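Local coordinates for protein aminodeoxyfutalosine deaminase (Deinococcus radiodurans, PDB 2IMR) that catalyses the zinc-dependent deamination of aminodeoxyfutalosine to futalosine, a step of menaquinone biosynthesis, and more weakly deaminates adenosine and related nucleosides, at residues A[96-101]-A[348-353]. Residues are numbered along the deposited sequence; the frame is centred on the assembly and turned at random.
With ZN (zinc ion), chain B.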
loop_
_atom_site.group_PDB
_atom_site.type_symbol
_atom_site.label_atom_id
_atom_site.label_comp_id
_atom_site.label_asym_id
_atom_site.label_seq_id
_atom_site.Cartn_x
_atom_site.Cartn_y
_atom_site.Cartn_z
ATOM N N VAL A 96 -4.037 8.664 0.814
ATOM C CA VAL A 96 -2.711 8.229 0.414
ATOM C C VAL A 96 -2.833 6.881 -0.288
ATOM O O VAL A 96 -3.567 6.001 0.169
ATOM C CB VAL A 96 -1.791 8.048 1.643
ATOM C CG1 VAL A 96 -0.497 7.344 1.232
ATOM C CG2 VAL A 96 -1.491 9.404 2.274
ATOM N N ASN A 97 -2.134 6.729 -1.407
ATOM C CA ASN A 97 -2.142 5.461 -2.123
ATOM C C ASN A 97 -0.869 4.817 -1.619
ATOM O O ASN A 97 0.213 5.035 -2.177
ATOM C CB ASN A 97 -2.053 5.668 -3.632
ATOM C CG ASN A 97 -2.306 4.385 -4.400
ATOM O OD1 ASN A 97 -2.073 3.291 -3.883
ATOM N ND2 ASN A 97 -2.766 4.511 -5.637
ATOM N N ALA A 98 -1.012 4.032 -0.555
ATOM C CA ALA A 98 0.110 3.387 0.120
ATOM C C ALA A 98 0.825 2.267 -0.619
ATOM O O ALA A 98 1.866 1.792 -0.161
ATOM C CB ALA A 98 -0.343 2.895 1.499
ATOM N N HIS A 99 0.270 1.824 -1.739
ATOM C CA HIS A 99 0.935 0.786 -2.510
ATOM C C HIS A 99 0.477 0.726 -3.953
ATOM O O HIS A 99 -0.696 0.479 -4.239
ATOM C CB HIS A 99 0.729 -0.602 -1.892
ATOM C CG HIS A 99 1.496 -1.683 -2.594
ATOM N ND1 HIS A 99 2.823 -1.947 -2.328
ATOM C CD2 HIS A 99 1.143 -2.515 -3.603
ATOM C CE1 HIS A 99 3.254 -2.895 -3.141
ATOM N NE2 HIS A 99 2.254 -3.256 -3.927
ATOM N N THR A 100 1.420 0.955 -4.858
ATOM C CA THR A 100 1.156 0.859 -6.282
ATOM C C THR A 100 2.481 0.644 -7.000
ATOM O O THR A 100 3.553 0.678 -6.383
ATOM C CB THR A 100 0.466 2.138 -6.839
ATOM O OG1 THR A 100 0.111 1.923 -8.212
ATOM C CG2 THR A 100 1.390 3.341 -6.743
ATOM N N HIS A 101 2.400 0.380 -8.298
ATOM C CA HIS A 101 3.583 0.210 -9.131
ATOM C C HIS A 101 3.327 1.110 -10.337
ATOM O O HIS A 101 2.404 0.842 -11.108
ATOM C CB HIS A 101 3.724 -1.232 -9.637
ATOM C CG HIS A 101 4.000 -2.246 -8.569
ATOM N ND1 HIS A 101 5.162 -2.989 -8.536
ATOM C CD2 HIS A 101 3.236 -2.701 -7.546
ATOM C CE1 HIS A 101 5.101 -3.859 -7.545
ATOM N NE2 HIS A 101 3.942 -3.706 -6.927
ATOM N N GLU A 348 -1.935 -1.663 12.346
ATOM C CA GLU A 348 -2.175 -0.469 11.541
ATOM C C GLU A 348 -2.395 -0.888 10.088
ATOM O O GLU A 348 -1.556 -1.567 9.495
ATOM C CB GLU A 348 -0.972 0.475 11.630
ATOM C CG GLU A 348 -1.089 1.745 10.789
ATOM C CD GLU A 348 -2.180 2.679 11.274
ATOM O OE1 GLU A 348 -3.369 2.299 11.207
ATOM O OE2 GLU A 348 -1.848 3.798 11.721
ATOM N N VAL A 349 -3.525 -0.479 9.523
ATOM C CA VAL A 349 -3.865 -0.825 8.149
ATOM C C VAL A 349 -3.917 0.409 7.252
ATOM O O VAL A 349 -4.452 1.449 7.637
ATOM C CB VAL A 349 -5.236 -1.538 8.089
ATOM C CG1 VAL A 349 -5.575 -1.920 6.650
ATOM C CG2 VAL A 349 -5.209 -2.781 8.968
ATOM N N ALA A 350 -3.337 0.285 6.063
ATOM C CA ALA A 350 -3.322 1.366 5.085
ATOM C C ALA A 350 -3.934 0.826 3.794
ATOM O O ALA A 350 -4.036 -0.388 3.606
ATOM C CB ALA A 350 -1.891 1.829 4.834
ATOM N N LEU A 351 -4.338 1.729 2.909
ATOM C CA LEU A 351 -4.937 1.336 1.644
ATOM C C LEU A 351 -4.083 1.670 0.426
ATOM O O LEU A 351 -3.414 2.701 0.377
ATOM C CB LEU A 351 -6.303 2.006 1.488
ATOM C CG LEU A 351 -7.464 1.392 2.264
ATOM C CD1 LEU A 351 -8.604 2.398 2.367
ATOM C CD2 LEU A 351 -7.924 0.127 1.561
ATOM N N GLY A 352 -4.130 0.778 -0.558
ATOM C CA GLY A 352 -3.399 0.971 -1.799
ATOM C C GLY A 352 -4.293 0.472 -2.924
ATOM O O GLY A 352 -5.285 -0.203 -2.664
ATOM N N THR A 353 -3.958 0.804 -4.168
ATOM C CA THR A 353 -4.745 0.361 -5.311
ATOM C C THR A 353 -3.966 -0.701 -6.074
ATOM O O THR A 353 -4.522 -1.409 -6.913
ATOM C CB THR A 353 -5.001 1.517 -6.307
ATOM O OG1 THR A 353 -3.740 1.996 -6.797
ATOM C CG2 THR A 353 -5.747 2.665 -5.637
HETATM ZN ZN ZN B . 2.824 -4.632 -5.451
HETATM O O HOH W 1 -3.715 4.584 2.651
HETATM O O HOH W 2 1.308 -5.573 -5.617
#
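The first and last strands of the amidohydrolase TIM barrel close on each other where N97 and A98, just before the HxH zinc motif (H99 to H101), meet L351, G352 and T353, just ahead of D354, a zinc-binding residue of the enzyme. The side-chain amide of N97 makes the main link, using both of its ends. Its ND2 donates to OG1 of T353 (2.9 Å), with the hydroxyl nearly in the amide plane, while its OD1 accepts from N of T353 (3.1 Å), a donor tilted 34° off the carbonyl plane. With CG anti to the backbone N (chi1 -170°), the amide reaches across to T353, crossing its side chain at about a right angle. OD1 also takes a weak bond from N of H99, and ND2 reaches weakly to O of L362. An alanine in place of N97 would probably leave the T353 amide with little more than its weak bond to H99 O, and the threonine hydroxyl without this donor. Next to the amide, the backbone N of A98 donates to O of L351 (2.9 Å), and the small methyls of A98 and A350 pack at 3.8 Å between their CB atoms. G352 suits its place because a side chain there would run into N of H99. A water lies between the segments, 2.9 Å from O of V96 and accepting from N of L351. At the corner and just past it, H99 and H101 each bind zinc through NE2 (2.1 Å), with H240 and a water completing the site seen here; Q238 OE1 accepts from ND1 of H99, which probably helps fix the ring's rotation while NE2 faces the metal. A neutral carboxamide thus satisfies buried backbone and hydroxyl groups without adding charge, tying the segment that carries two zinc ligands to the one leading into D354.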